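Local coordinates for epimerase domain-containing protein (Bacillus cereus HuA2-4, PDB 6ZLK) that interconverts UDP-glucuronic acid and UDP-galacturonic acid by inverting the configuration at C4 of the sugar, with NAD as bound cofactor, at residues R60-N65 with V99-M104; V78-A83 with I103-Q108; M188-L193 with D301-E306. All coordinates share one frame; numbering follows the deposited sequence.

Contact 1 (R60-N65 with V99-M104). With NAD (nicotinamide-adenine-dinucleotide), chain E.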
loop_
_atom_site.group_PDB
_atom_site.type_symbol
_atom_site.label_atom_id
_atom_site.label_comp_id
_atom_site.label_asym_id
_atom_site.label_seq_id
_atom_site.Cartn_x
_atom_site.Cartn_y
_atom_site.Cartn_z
ATOM N N ARG A 60 2.209 14.134 -23.983
ATOM C CA ARG A 60 1.277 13.018 -24.123
ATOM C C ARG A 60 2.137 11.769 -23.970
ATOM O O ARG A 60 2.532 11.156 -24.989
ATOM C CB ARG A 60 0.508 13.066 -25.452
ATOM C CG ARG A 60 -0.540 11.982 -25.566
ATOM C CD ARG A 60 -1.100 11.924 -26.990
ATOM N NE ARG A 60 -1.962 10.766 -27.036
ATOM C CZ ARG A 60 -2.732 10.463 -28.083
ATOM N NH1 ARG A 60 -2.724 11.245 -29.144
ATOM N NH2 ARG A 60 -3.499 9.389 -28.050
ATOM N N GLU A 61 2.462 11.388 -22.737
ATOM C CA GLU A 61 3.350 10.231 -22.511
ATOM C C GLU A 61 2.981 9.644 -21.164
ATOM O O GLU A 61 2.532 10.408 -20.268
ATOM C CB GLU A 61 4.838 10.631 -22.433
ATOM C CG GLU A 61 5.545 10.992 -23.753
ATOM C CD GLU A 61 6.974 11.577 -23.694
ATOM O OE1 GLU A 61 7.759 11.300 -22.712
ATOM O OE2 GLU A 61 7.325 12.353 -24.647
ATOM N N ASP A 62 3.177 8.354 -21.028
ATOM C CA ASP A 62 3.096 7.663 -19.713
ATOM C C ASP A 62 4.230 8.167 -18.851
ATOM O O ASP A 62 5.329 8.205 -19.328
ATOM C CB ASP A 62 3.259 6.161 -19.933
ATOM C CG ASP A 62 3.019 5.261 -18.752
ATOM O OD1 ASP A 62 3.115 5.732 -17.605
ATOM O OD2 ASP A 62 2.715 4.057 -19.020
ATOM N N ILE A 63 3.978 8.539 -17.600
ATOM C CA ILE A 63 5.099 8.901 -16.721
ATOM C C ILE A 63 6.154 7.789 -16.682
ATOM O O ILE A 63 7.327 8.100 -16.524
ATOM C CB ILE A 63 4.506 9.199 -15.345
ATOM C CG1 ILE A 63 3.684 10.487 -15.440
ATOM C CG2 ILE A 63 5.631 9.276 -14.315
ATOM C CD1 ILE A 63 2.614 10.612 -14.405
ATOM N N LEU A 64 5.775 6.531 -16.755
ATOM C CA LEU A 64 6.765 5.437 -16.627
ATOM C C LEU A 64 7.651 5.359 -17.885
ATOM O O LEU A 64 8.788 4.828 -17.772
ATOM C CB LEU A 64 5.970 4.142 -16.462
ATOM C CG LEU A 64 5.156 4.027 -15.180
ATOM C CD1 LEU A 64 4.454 2.684 -15.146
ATOM C CD2 LEU A 64 6.022 4.231 -13.941
ATOM N N ASN A 65 7.187 5.877 -19.008
ATOM C CA ASN A 65 7.945 5.915 -20.289
ATOM C C ASN A 65 8.714 7.223 -20.445
ATOM O O ASN A 65 9.378 7.390 -21.459
ATOM C CB ASN A 65 7.044 5.741 -21.494
ATOM C CG ASN A 65 6.376 4.384 -21.577
ATOM O OD1 ASN A 65 6.739 3.416 -20.876
ATOM N ND2 ASN A 65 5.365 4.287 -22.436
ATOM N N VAL A 99 -2.153 -0.810 -9.501
ATOM C CA VAL A 99 -0.816 -0.915 -8.858
ATOM C C VAL A 99 0.242 -0.158 -9.677
ATOM O O VAL A 99 1.039 0.574 -9.161
ATOM C CB VAL A 99 -0.455 -2.389 -8.681
ATOM C CG1 VAL A 99 0.969 -2.511 -8.220
ATOM C CG2 VAL A 99 -1.383 -3.068 -7.719
ATOM N N THR A 100 0.285 -0.368 -10.984
ATOM C CA THR A 100 1.300 0.244 -11.831
ATOM C C THR A 100 1.146 1.773 -11.817
ATOM O O THR A 100 2.092 2.481 -11.586
ATOM C CB THR A 100 1.132 -0.306 -13.242
ATOM O OG1 THR A 100 1.462 -1.713 -13.131
ATOM C CG2 THR A 100 2.034 0.432 -14.213
ATOM N N ASN A 101 -0.061 2.248 -12.003
ATOM C CA ASN A 101 -0.229 3.714 -12.171
ATOM C C ASN A 101 -0.385 4.436 -10.843
ATOM O O ASN A 101 -0.155 5.658 -10.832
ATOM C CB ASN A 101 -1.390 3.999 -13.107
ATOM C CG ASN A 101 -1.064 3.463 -14.474
ATOM O OD1 ASN A 101 -0.088 3.934 -15.059
ATOM N ND2 ASN A 101 -1.781 2.441 -14.920
ATOM N N ASN A 102 -0.775 3.783 -9.748
ATOM C CA ASN A 102 -0.995 4.485 -8.476
ATOM C C ASN A 102 0.219 4.289 -7.560
ATOM O O ASN A 102 0.416 5.177 -6.684
ATOM C CB ASN A 102 -2.275 4.073 -7.759
ATOM C CG ASN A 102 -3.527 4.394 -8.563
ATOM O OD1 ASN A 102 -3.415 5.024 -9.631
ATOM N ND2 ASN A 102 -4.668 3.897 -8.137
ATOM N N ILE A 103 0.972 3.186 -7.701
ATOM C CA ILE A 103 2.132 2.915 -6.811
ATOM C C ILE A 103 3.444 3.126 -7.569
ATOM O O ILE A 103 4.245 3.970 -7.147
ATOM C CB ILE A 103 2.039 1.520 -6.185
ATOM C CG1 ILE A 103 0.693 1.295 -5.510
ATOM C CG2 ILE A 103 3.177 1.323 -5.195
ATOM C CD1 ILE A 103 0.522 -0.021 -4.820
ATOM N N MET A 104 3.640 2.424 -8.682
ATOM C CA MET A 104 4.936 2.509 -9.398
ATOM C C MET A 104 5.146 3.936 -9.923
ATOM O O MET A 104 6.253 4.478 -9.800
ATOM C CB MET A 104 5.052 1.517 -10.563
ATOM C CG MET A 104 5.246 0.108 -10.144
ATOM S SD MET A 104 6.815 -0.123 -9.289
ATOM C CE MET A 104 8.023 0.817 -10.194
HETATM P PA NAD E . -9.079 11.148 -14.197
HETATM O O1A NAD E . -9.065 9.711 -14.554
HETATM O O2A NAD E . -10.062 12.070 -14.856
HETATM O O5B NAD E . -7.657 11.819 -14.261
HETATM C C5B NAD E . -6.421 11.121 -14.006
HETATM C C4B NAD E . -5.532 11.219 -15.222
HETATM O O4B NAD E . -4.303 10.515 -14.935
HETATM C C3B NAD E . -6.108 10.607 -16.487
HETATM O O3B NAD E . -6.454 11.571 -17.475
HETATM C C2B NAD E . -5.053 9.573 -16.896
HETATM O O2B NAD E . -4.825 9.454 -18.289
HETATM C C1B NAD E . -3.798 10.091 -16.186
HETATM N N9A NAD E . -2.808 9.068 -15.896
HETATM C C8A NAD E . -2.988 7.894 -15.212
HETATM N N7A NAD E . -1.903 7.173 -15.116
HETATM C C5A NAD E . -0.969 7.893 -15.860
HETATM C C6A NAD E . 0.372 7.659 -16.196
HETATM N N6A NAD E . 1.050 6.532 -15.882
HETATM N N1A NAD E . 1.024 8.613 -16.903
HETATM C C2A NAD E . 0.352 9.730 -17.260
HETATM N N3A NAD E . -0.936 10.038 -17.050
HETATM C C4A NAD E . -1.526 9.091 -16.326
HETATM O O3 NAD E . -9.378 11.135 -12.620
HETATM P PN NAD E . -9.796 12.375 -11.638
HETATM O O1N NAD E . -11.174 12.138 -11.230
HETATM O O2N NAD E . -9.373 13.611 -12.266
HETATM O O5D NAD E . -8.836 12.089 -10.419
HETATM C C5D NAD E . -7.665 12.811 -10.321
HETATM C C4D NAD E . -7.000 12.420 -9.032
HETATM O O4D NAD E . -7.846 12.755 -7.918
HETATM C C3D NAD E . -6.669 10.926 -8.900
HETATM O O3D NAD E . -5.394 10.770 -8.253
HETATM C C2D NAD E . -7.745 10.393 -7.956
HETATM O O2D NAD E . -7.332 9.188 -7.306
HETATM C C1D NAD E . -7.951 11.638 -7.098
HETATM N N1N NAD E . -9.283 11.745 -6.524
HETATM C C2N NAD E . -10.367 11.997 -7.310
HETATM C C3N NAD E . -11.592 12.088 -6.748
HETATM C C7N NAD E . -12.814 12.285 -7.576
HETATM O O7N NAD E . -13.864 12.371 -6.964
HETATM N N7N NAD E . -12.693 12.423 -8.904
HETATM C C4N NAD E . -11.722 12.034 -5.349
HETATM C C5N NAD E . -10.633 11.630 -4.581
HETATM C C6N NAD E . -9.416 11.544 -5.181
HETATM O O HOH W 1 1.217 2.813 -17.220
#
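Leu-64 reaches from the loop after strand 56-59 to helix 96-113, where its two methyls divide the work. CD1 crosses the side chain of Thr-100 at a slant and presses on CG2 at 3.4 Å, tighter than usual carbon packing, while CD2 rests more loosely against Met-104 CB, 4.4 Å away. Beside this modest apolar patch, the adenine of NAD fills the gap between loop and helix. Its exocyclic N6A is shared by two oxygens: Asp-62 OD1, 2.8 Å from N6A, takes it on the N1A side, and Asn-101 OD1, 3.0 Å from N6A, takes it on the N7A side. The backbone N of Ile-63 makes a nearly straight bond to N1A (3.0 Å, 170°), and the CG1-CD1 arm of the same residue lies against N1A and C2A. Asp-62 is drawn toward the ring because its CG stands anti to the backbone N (chi1 -172°). In that pose OD1 also closes an Asx turn, accepting from Leu-64 N at 2.9 Å with the donor well above the carboxylate plane. On the helix, with ND2 of Asn-101 bonded to Pro-97 O, OD1 is left facing the cofactor. A water donates to both Asp-62 OD2 and Asn-101 OD1. No hydrogen bond runs directly from loop to helix; adenine and this water join them. An N-H donor to N1A and two acceptors for N6A form the adenine-recognition end of the NAD pocket in the Rossmann fold, and the carboxylate acceptor probably strengthens the N6A bond.

Contact 2 (V78-A83 with I103-Q108); sequences VYHLAA and IMVTQQ. With NAD (nicotinamide-adenine-dinucleotide), chain E.
His-80, at the end of strand 77-80, points its imidazole at helix 96-113 and meets two successive helical residues there. The firm part of the contact is polar: NE2 and Thr-106 OG1 lie 3.0 Å apart in a hydrogen bond, with the hydroxyl at the ring edge, near its plane. With chi1 at 175°, CG of His-80 stands opposite the backbone N and the ring leaves the strand for the layer between sheet and helix. Next to the bond, CE1 of His-80 touches Val-105 CG1 at 3.8 Å, an oblique approach that adds apolar cover. The ring is held from its other nitrogen too, because ND1 is hydrogen-bonded to Thr-6 OG1 on the neighbouring strand, and Thr-106 OG1 is bonded in turn to Asn-102 O one helical turn back.

Past the strand end the packing slackens. Ala-82 faces the helix, yet its CB stays 4.9 Å from Val-105 CG1; that methyl instead meets the adenine, 3.6 Å from NAD C4A. Val-105 splits its methyls between the two partners, CG2 lying 3.5 Å from NAD N6A. Leu-81 O accepts from the nicotinamide-ribose hydroxyl O3D of NAD at 2.9 Å. Elsewhere on the helix, Gln-107 NE2 is hydrogen-bonded to Gly-92 O of the second subunit.

This is the strand-to-helix half of the beta-alpha-beta unit 77-80, 96-113, 120-126 of the Rossmann fold. Both ring nitrogens have a hydroxyl partner, so the buried imidazole is satisfied and its rotation fixed, linking strand to helix beside the adenine, which Val-105 and Ala-82 touch.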
loop_
_atom_site.group_PDB
_atom_site.type_symbol
_atom_site.label_atom_id
_atom_site.label_comp_id
_atom_site.label_asym_id
_atom_site.label_seq_id
_atom_site.Cartn_x
_atom_site.Cartn_y
_atom_site.Cartn_z
ATOM N N VAL A 78 5.297 20.146 -7.986
ATOM C CA VAL A 78 4.579 19.016 -8.631
ATOM C C VAL A 78 3.221 18.855 -8.007
ATOM O O VAL A 78 3.111 18.865 -6.794
ATOM C CB VAL A 78 5.335 17.687 -8.527
ATOM C CG1 VAL A 78 4.487 16.565 -9.150
ATOM C CG2 VAL A 78 6.717 17.804 -9.151
ATOM N N TYR A 79 2.182 18.897 -8.829
ATOM C CA TYR A 79 0.843 18.415 -8.472
ATOM C C TYR A 79 0.674 17.035 -9.073
ATOM O O TYR A 79 0.611 16.889 -10.308
ATOM C CB TYR A 79 -0.246 19.328 -8.987
ATOM C CG TYR A 79 -0.505 20.545 -8.163
ATOM C CD1 TYR A 79 -1.223 20.481 -6.972
ATOM C CD2 TYR A 79 -0.158 21.797 -8.626
ATOM C CE1 TYR A 79 -1.511 21.637 -6.273
ATOM C CE2 TYR A 79 -0.452 22.955 -7.953
ATOM C CZ TYR A 79 -1.152 22.882 -6.759
ATOM O OH TYR A 79 -1.484 24.047 -6.126
ATOM N N HIS A 80 0.626 16.025 -8.221
ATOM C CA HIS A 80 0.592 14.635 -8.700
ATOM C C HIS A 80 -0.841 14.110 -8.633
ATOM O O HIS A 80 -1.321 13.644 -7.590
ATOM C CB HIS A 80 1.626 13.792 -7.958
ATOM C CG HIS A 80 1.500 12.389 -8.357
ATOM N ND1 HIS A 80 1.279 12.016 -9.675
ATOM C CD2 HIS A 80 1.677 11.252 -7.638
ATOM C CE1 HIS A 80 1.234 10.691 -9.717
ATOM N NE2 HIS A 80 1.517 10.180 -8.463
ATOM N N LEU A 81 -1.577 14.224 -9.732
ATOM C CA LEU A 81 -2.962 13.754 -9.822
ATOM C C LEU A 81 -3.084 12.479 -10.662
ATOM O O LEU A 81 -4.166 11.850 -10.634
ATOM C CB LEU A 81 -3.876 14.823 -10.405
ATOM C CG LEU A 81 -4.279 15.930 -9.427
ATOM C CD1 LEU A 81 -3.174 16.901 -9.127
ATOM C CD2 LEU A 81 -5.489 16.699 -9.943
ATOM N N ALA A 82 -2.067 12.119 -11.432
ATOM C CA ALA A 82 -2.183 10.926 -12.312
ATOM C C ALA A 82 -2.482 9.698 -11.466
ATOM O O ALA A 82 -1.824 9.529 -10.407
ATOM C CB ALA A 82 -0.949 10.693 -13.107
ATOM N N ALA A 83 -3.458 8.916 -11.866
ATOM C CA ALA A 83 -3.865 7.710 -11.170
ATOM C C ALA A 83 -4.920 7.018 -12.001
ATOM O O ALA A 83 -5.452 7.655 -12.963
ATOM C CB ALA A 83 -4.427 8.071 -9.841
ATOM N N ILE A 103 0.972 3.186 -7.701
ATOM C CA ILE A 103 2.132 2.915 -6.811
ATOM C C ILE A 103 3.444 3.126 -7.569
ATOM O O ILE A 103 4.245 3.970 -7.147
ATOM C CB ILE A 103 2.039 1.520 -6.185
ATOM C CG1 ILE A 103 0.693 1.295 -5.510
ATOM C CG2 ILE A 103 3.177 1.323 -5.195
ATOM C CD1 ILE A 103 0.522 -0.021 -4.820
ATOM N N MET A 104 3.640 2.424 -8.682
ATOM C CA MET A 104 4.936 2.509 -9.398
ATOM C C MET A 104 5.146 3.936 -9.923
ATOM O O MET A 104 6.253 4.478 -9.800
ATOM C CB MET A 104 5.052 1.517 -10.563
ATOM C CG MET A 104 5.246 0.108 -10.144
ATOM S SD MET A 104 6.815 -0.123 -9.289
ATOM C CE MET A 104 8.023 0.817 -10.194
ATOM N N VAL A 105 4.126 4.592 -10.453
ATOM C CA VAL A 105 4.265 5.979 -10.953
ATOM C C VAL A 105 4.690 6.908 -9.811
ATOM O O VAL A 105 5.542 7.762 -9.989
ATOM C CB VAL A 105 2.941 6.419 -11.608
ATOM C CG1 VAL A 105 2.816 7.918 -11.693
ATOM C CG2 VAL A 105 2.864 5.831 -13.002
ATOM N N THR A 106 4.082 6.754 -8.658
ATOM C CA THR A 106 4.376 7.639 -7.524
ATOM C C THR A 106 5.828 7.410 -7.088
ATOM O O THR A 106 6.555 8.395 -6.874
ATOM C CB THR A 106 3.392 7.412 -6.377
ATOM O OG1 THR A 106 2.060 7.733 -6.810
ATOM C CG2 THR A 106 3.691 8.267 -5.175
ATOM N N GLN A 107 6.233 6.163 -7.013
ATOM C CA GLN A 107 7.635 5.874 -6.628
ATOM C C GLN A 107 8.579 6.518 -7.649
ATOM O O GLN A 107 9.607 7.093 -7.236
ATOM C CB GLN A 107 7.886 4.383 -6.486
ATOM C CG GLN A 107 9.271 4.083 -5.931
ATOM C CD GLN A 107 10.226 3.565 -6.966
ATOM O OE1 GLN A 107 9.933 3.559 -8.151
ATOM N NE2 GLN A 107 11.406 3.169 -6.497
ATOM N N GLN A 108 8.330 6.357 -8.933
ATOM C CA GLN A 108 9.266 6.901 -9.937
ATOM C C GLN A 108 9.345 8.436 -9.834
ATOM O O GLN A 108 10.450 9.008 -9.984
ATOM C CB GLN A 108 8.843 6.486 -11.344
ATOM C CG GLN A 108 9.034 5.000 -11.619
ATOM C CD GLN A 108 9.344 4.759 -13.089
ATOM O OE1 GLN A 108 9.178 5.618 -13.951
ATOM N NE2 GLN A 108 9.759 3.547 -13.406
HETATM P PA NAD E . -9.079 11.148 -14.197
HETATM O O1A NAD E . -9.065 9.711 -14.554
HETATM O O2A NAD E . -10.062 12.070 -14.856
HETATM O O5B NAD E . -7.657 11.819 -14.261
HETATM C C5B NAD E . -6.421 11.121 -14.006
HETATM C C4B NAD E . -5.532 11.219 -15.222
HETATM O O4B NAD E . -4.303 10.515 -14.935
HETATM C C3B NAD E . -6.108 10.607 -16.487
HETATM O O3B NAD E . -6.454 11.571 -17.475
HETATM C C2B NAD E . -5.053 9.573 -16.896
HETATM O O2B NAD E . -4.825 9.454 -18.289
HETATM C C1B NAD E . -3.798 10.091 -16.186
HETATM N N9A NAD E . -2.808 9.068 -15.896
HETATM C C8A NAD E . -2.988 7.894 -15.212
HETATM N N7A NAD E . -1.903 7.173 -15.116
HETATM C C5A NAD E . -0.969 7.893 -15.860
HETATM C C6A NAD E . 0.372 7.659 -16.196
HETATM N N6A NAD E . 1.050 6.532 -15.882
HETATM N N1A NAD E . 1.024 8.613 -16.903
HETATM C C2A NAD E . 0.352 9.730 -17.260
HETATM N N3A NAD E . -0.936 10.038 -17.050
HETATM C C4A NAD E . -1.526 9.091 -16.326
HETATM O O3 NAD E . -9.378 11.135 -12.620
HETATM P PN NAD E . -9.796 12.375 -11.638
HETATM O O1N NAD E . -11.174 12.138 -11.230
HETATM O O2N NAD E . -9.373 13.611 -12.266
HETATM O O5D NAD E . -8.836 12.089 -10.419
HETATM C C5D NAD E . -7.665 12.811 -10.321
HETATM C C4D NAD E . -7.000 12.420 -9.032
HETATM O O4D NAD E . -7.846 12.755 -7.918
HETATM C C3D NAD E . -6.669 10.926 -8.900
HETATM O O3D NAD E . -5.394 10.770 -8.253
HETATM C C2D NAD E . -7.745 10.393 -7.956
HETATM O O2D NAD E . -7.332 9.188 -7.306
HETATM C C1D NAD E . -7.951 11.638 -7.098
HETATM N N1N NAD E . -9.283 11.745 -6.524
HETATM C C2N NAD E . -10.367 11.997 -7.310
HETATM C C3N NAD E . -11.592 12.088 -6.748
HETATM C C7N NAD E . -12.814 12.285 -7.576
HETATM O O7N NAD E . -13.864 12.371 -6.964
HETATM N N7N NAD E . -12.693 12.423 -8.904
HETATM C C4N NAD E . -11.722 12.034 -5.349
HETATM C C5N NAD E . -10.633 11.630 -4.581
HETATM C C6N NAD E . -9.416 11.544 -5.181
#

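Contact 3 (M188-L193 with D301-E306). With UGA (uridine-5'-diphosphate-glucuronic acid), chain F.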
loop_
_atom_site.group_PDB
_atom_site.type_symbol
_atom_site.label_atom_id
_atom_site.label_comp_id
_atom_site.label_asym_id
_atom_site.label_seq_id
_atom_site.Cartn_x
_atom_site.Cartn_y
_atom_site.Cartn_z
ATOM N N MET A 188 -18.593 8.338 -12.804
ATOM C CA MET A 188 -19.039 8.788 -11.459
ATOM C C MET A 188 -20.542 8.932 -11.382
ATOM O O MET A 188 -21.251 8.985 -12.386
ATOM C CB MET A 188 -18.310 10.087 -11.110
ATOM C CG MET A 188 -16.842 9.824 -10.903
ATOM S SD MET A 188 -16.011 11.260 -10.144
ATOM C CE MET A 188 -16.486 11.149 -8.439
ATOM N N ALA A 189 -21.077 8.909 -10.178
ATOM C CA ALA A 189 -22.513 8.817 -9.950
ATOM C C ALA A 189 -23.234 9.973 -10.623
ATOM O O ALA A 189 -24.272 9.750 -11.301
ATOM C CB ALA A 189 -22.830 8.822 -8.490
ATOM N N PHE A 190 -22.853 11.203 -10.367
ATOM C CA PHE A 190 -23.701 12.327 -10.810
ATOM C C PHE A 190 -23.757 12.347 -12.327
ATOM O O PHE A 190 -24.825 12.650 -12.872
ATOM C CB PHE A 190 -23.228 13.670 -10.252
ATOM C CG PHE A 190 -23.383 13.828 -8.755
ATOM C CD1 PHE A 190 -23.865 12.806 -7.953
ATOM C CD2 PHE A 190 -23.002 15.020 -8.171
ATOM C CE1 PHE A 190 -23.947 12.971 -6.584
ATOM C CE2 PHE A 190 -23.099 15.192 -6.804
ATOM C CZ PHE A 190 -23.612 14.174 -6.020
ATOM N N HIS A 191 -22.648 12.109 -12.985
ATOM C CA HIS A 191 -22.559 12.101 -14.461
ATOM C C HIS A 191 -23.521 11.023 -14.961
ATOM O O HIS A 191 -24.400 11.305 -15.807
ATOM C CB HIS A 191 -21.155 11.826 -14.902
ATOM C CG HIS A 191 -20.935 11.969 -16.373
ATOM N ND1 HIS A 191 -19.895 12.713 -16.837
ATOM C CD2 HIS A 191 -21.557 11.438 -17.456
ATOM C CE1 HIS A 191 -19.906 12.686 -18.175
ATOM N NE2 HIS A 191 -20.948 11.915 -18.562
ATOM N N ARG A 192 -23.435 9.811 -14.407
ATOM C CA ARG A 192 -24.339 8.702 -14.819
ATOM C C ARG A 192 -25.790 9.069 -14.586
ATOM O O ARG A 192 -26.619 8.806 -15.501
ATOM C CB ARG A 192 -23.970 7.362 -14.151
ATOM C CG ARG A 192 -22.627 6.820 -14.583
ATOM C CD ARG A 192 -22.109 5.642 -13.759
ATOM N NE ARG A 192 -23.157 4.632 -13.556
ATOM C CZ ARG A 192 -23.444 3.685 -14.431
ATOM N NH1 ARG A 192 -22.706 3.559 -15.525
ATOM N NH2 ARG A 192 -24.473 2.869 -14.219
ATOM N N LEU A 193 -26.141 9.506 -13.382
ATOM C CA LEU A 193 -27.529 9.739 -12.972
ATOM C C LEU A 193 -28.118 10.858 -13.809
ATOM O O LEU A 193 -29.266 10.744 -14.189
ATOM C CB LEU A 193 -27.577 10.083 -11.483
ATOM C CG LEU A 193 -27.231 8.908 -10.582
ATOM C CD1 LEU A 193 -27.103 9.396 -9.147
ATOM C CD2 LEU A 193 -28.306 7.828 -10.647
ATOM N N ASP A 301 -26.474 24.657 -6.270
ATOM C CA ASP A 301 -25.704 25.439 -7.268
ATOM C C ASP A 301 -24.791 24.494 -8.062
ATOM O O ASP A 301 -24.682 24.638 -9.286
ATOM C CB ASP A 301 -24.938 26.575 -6.606
ATOM C CG ASP A 301 -25.779 27.769 -6.159
ATOM O OD1 ASP A 301 -26.963 27.868 -6.572
ATOM O OD2 ASP A 301 -25.230 28.611 -5.430
ATOM N N GLY A 302 -24.096 23.568 -7.395
ATOM C CA GLY A 302 -23.125 22.665 -8.065
ATOM C C GLY A 302 -23.825 21.684 -8.996
ATOM O O GLY A 302 -23.333 21.486 -10.126
ATOM N N LEU A 303 -24.993 21.173 -8.596
ATOM C CA LEU A 303 -25.804 20.250 -9.435
ATOM C C LEU A 303 -26.419 20.989 -10.625
ATOM O O LEU A 303 -26.413 20.420 -11.698
ATOM C CB LEU A 303 -26.887 19.647 -8.567
ATOM C CG LEU A 303 -26.384 18.581 -7.595
ATOM C CD1 LEU A 303 -27.534 18.187 -6.718
ATOM C CD2 LEU A 303 -25.767 17.381 -8.324
ATOM N N GLU A 304 -26.733 22.263 -10.466
ATOM C CA GLU A 304 -27.213 23.067 -11.621
ATOM C C GLU A 304 -26.121 23.108 -12.682
ATOM O O GLU A 304 -26.419 22.970 -13.878
ATOM C CB GLU A 304 -27.614 24.476 -11.184
ATOM C CG GLU A 304 -28.941 24.489 -10.461
ATOM C CD GLU A 304 -29.218 25.741 -9.649
ATOM O OE1 GLU A 304 -30.245 25.723 -8.908
ATOM O OE2 GLU A 304 -28.414 26.693 -9.724
ATOM N N ALA A 305 -24.881 23.347 -12.258
ATOM C CA ALA A 305 -23.745 23.469 -13.172
ATOM C C ALA A 305 -23.552 22.130 -13.845
ATOM O O ALA A 305 -23.352 22.095 -15.060
ATOM C CB ALA A 305 -22.502 23.873 -12.430
ATOM N N GLU A 306 -23.475 21.054 -13.052
ATOM C CA GLU A 306 -23.212 19.745 -13.670
ATOM C C GLU A 306 -24.374 19.376 -14.596
ATOM O O GLU A 306 -24.051 18.810 -15.664
ATOM C CB GLU A 306 -22.890 18.667 -12.629
ATOM C CG GLU A 306 -22.418 17.391 -13.341
ATOM C CD GLU A 306 -21.755 16.293 -12.510
ATOM O OE1 GLU A 306 -21.489 16.549 -11.298
ATOM O OE2 GLU A 306 -21.556 15.166 -13.062
HETATM C "C1'" UGA F . -15.204 9.113 -6.045
HETATM C "C2'" UGA F . -14.209 8.942 -7.183
HETATM O "O2'" UGA F . -14.787 8.051 -8.129
HETATM C "C3'" UGA F . -12.883 8.385 -6.720
HETATM O "O3'" UGA F . -11.966 8.511 -7.810
HETATM C "C4'" UGA F . -12.352 9.111 -5.495
HETATM O "O4'" UGA F . -11.195 8.415 -5.016
HETATM C "C5'" UGA F . -13.433 9.161 -4.403
HETATM O "O5'" UGA F . -14.616 9.765 -4.934
HETATM C "C6'" UGA F . -13.075 9.917 -3.113
HETATM O "O'P" UGA F . -11.958 9.849 -2.655
HETATM O "O'Q" UGA F . -13.931 10.528 -2.532
HETATM P PB UGA F . -17.155 7.656 -5.059
HETATM O O1B UGA F . -17.332 8.328 -3.765
HETATM O O2B UGA F . -17.412 6.199 -5.219
HETATM O O3B UGA F . -15.711 7.831 -5.737
HETATM O O3A UGA F . -18.015 8.494 -6.110
HETATM P PA UGA F . -19.209 8.215 -7.132
HETATM O O1A UGA F . -18.710 7.318 -8.177
HETATM O O2A UGA F . -19.769 9.531 -7.484
HETATM O O5D UGA F . -20.257 7.395 -6.221
HETATM C C5D UGA F . -20.910 7.953 -5.096
HETATM C C4D UGA F . -21.996 7.009 -4.676
HETATM O O4D UGA F . -22.928 6.794 -5.764
HETATM C C3D UGA F . -21.512 5.618 -4.255
HETATM O O3D UGA F . -22.132 5.391 -2.986
HETATM C C2D UGA F . -22.029 4.674 -5.344
HETATM O O2D UGA F . -22.582 3.501 -4.771
HETATM C C1D UGA F . -23.230 5.423 -5.908
HETATM N N1 UGA F . -23.505 5.165 -7.329
HETATM C C6 UGA F . -22.548 5.345 -8.289
HETATM C C2 UGA F . -24.824 4.873 -7.650
HETATM O O2 UGA F . -25.701 4.689 -6.815
HETATM N N3 UGA F . -25.069 4.793 -8.984
HETATM C C4 UGA F . -24.163 4.958 -10.005
HETATM O O4 UGA F . -24.558 4.810 -11.159
HETATM C C5 UGA F . -22.812 5.237 -9.595
#
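Helix 189-198, whose first turn grips the nucleotide sugar, is backed here by helix 299-313 near the C terminus, in the substrate-binding part of an extended short-chain dehydrogenase/reductase fold. The short segments lie 11.3 Å apart at their axes and are inclined by 55°, a separation bridged by side chains rather than by close backbone packing. Leu-303 approaches Phe-190 at about a right angle, its CD2 methyl 3.6 Å from ring atom CD2 of the phenylalanine. Glu-306 comes to the same residue, its OE1 lying at the ring edge, 3.8 Å from Phe-190 CD2 and 3.5 Å from Phe-190 CB. It reaches this far because CG is anti to the backbone N (chi1 -171°) and the rest of the chain is extended. Further rings close round Phe-190, with Tyr-180 meeting it edge-to-face and Phe-215 at a slant.

A hydrogen bond of the buried carboxylate lies outside the pair: OE1 of Glu-306 accepts from the backbone N of Gly-181. OE2 lies 3.2 Å from His-191 N, at an angle too poor for a hydrogen bond, though the start of a helix would still be expected to favour a negative charge there. The imidazole of His-191 turns elsewhere, to Tyr-314 and Gln-184.

On the substrate flank, Met-188 occupies the N-cap position and bends its chain so that CE reaches C1' of the sugar at 3.4 Å. Ala-189 N, one of the amides at the helix start, donates to phosphate oxygen O2A at 3.1 Å, a setting in which the helix end probably helps to offset the anion. Farther along, Arg-192 recognises the uracil, its NE pointing almost straight (176°) at O4, 2.8 Å away, with the oxygen at the edge of the guanidinium.

How the contacts relate
From the N terminus, the loop at 60-65 comes first, then strand 77-80, and both wait for the same element: helix 96-113. Contact 1 closes when the chain reaches 99-104, and contact 2 just after, at 103-108, so their loops interleave, the second opening before the first has closed, and they share Ile-103 and Met-104. Leu-64 and Val-105 touch between them, and together they set loop, strand and helix round NAD, chiefly its adenine end. Contact 3 follows in series, opening at 188-193 and closing 108 residues later at the C-terminal helix. Its centre lies about 27 Å from that of contact 2, across the chain, where UDP-sugar is held.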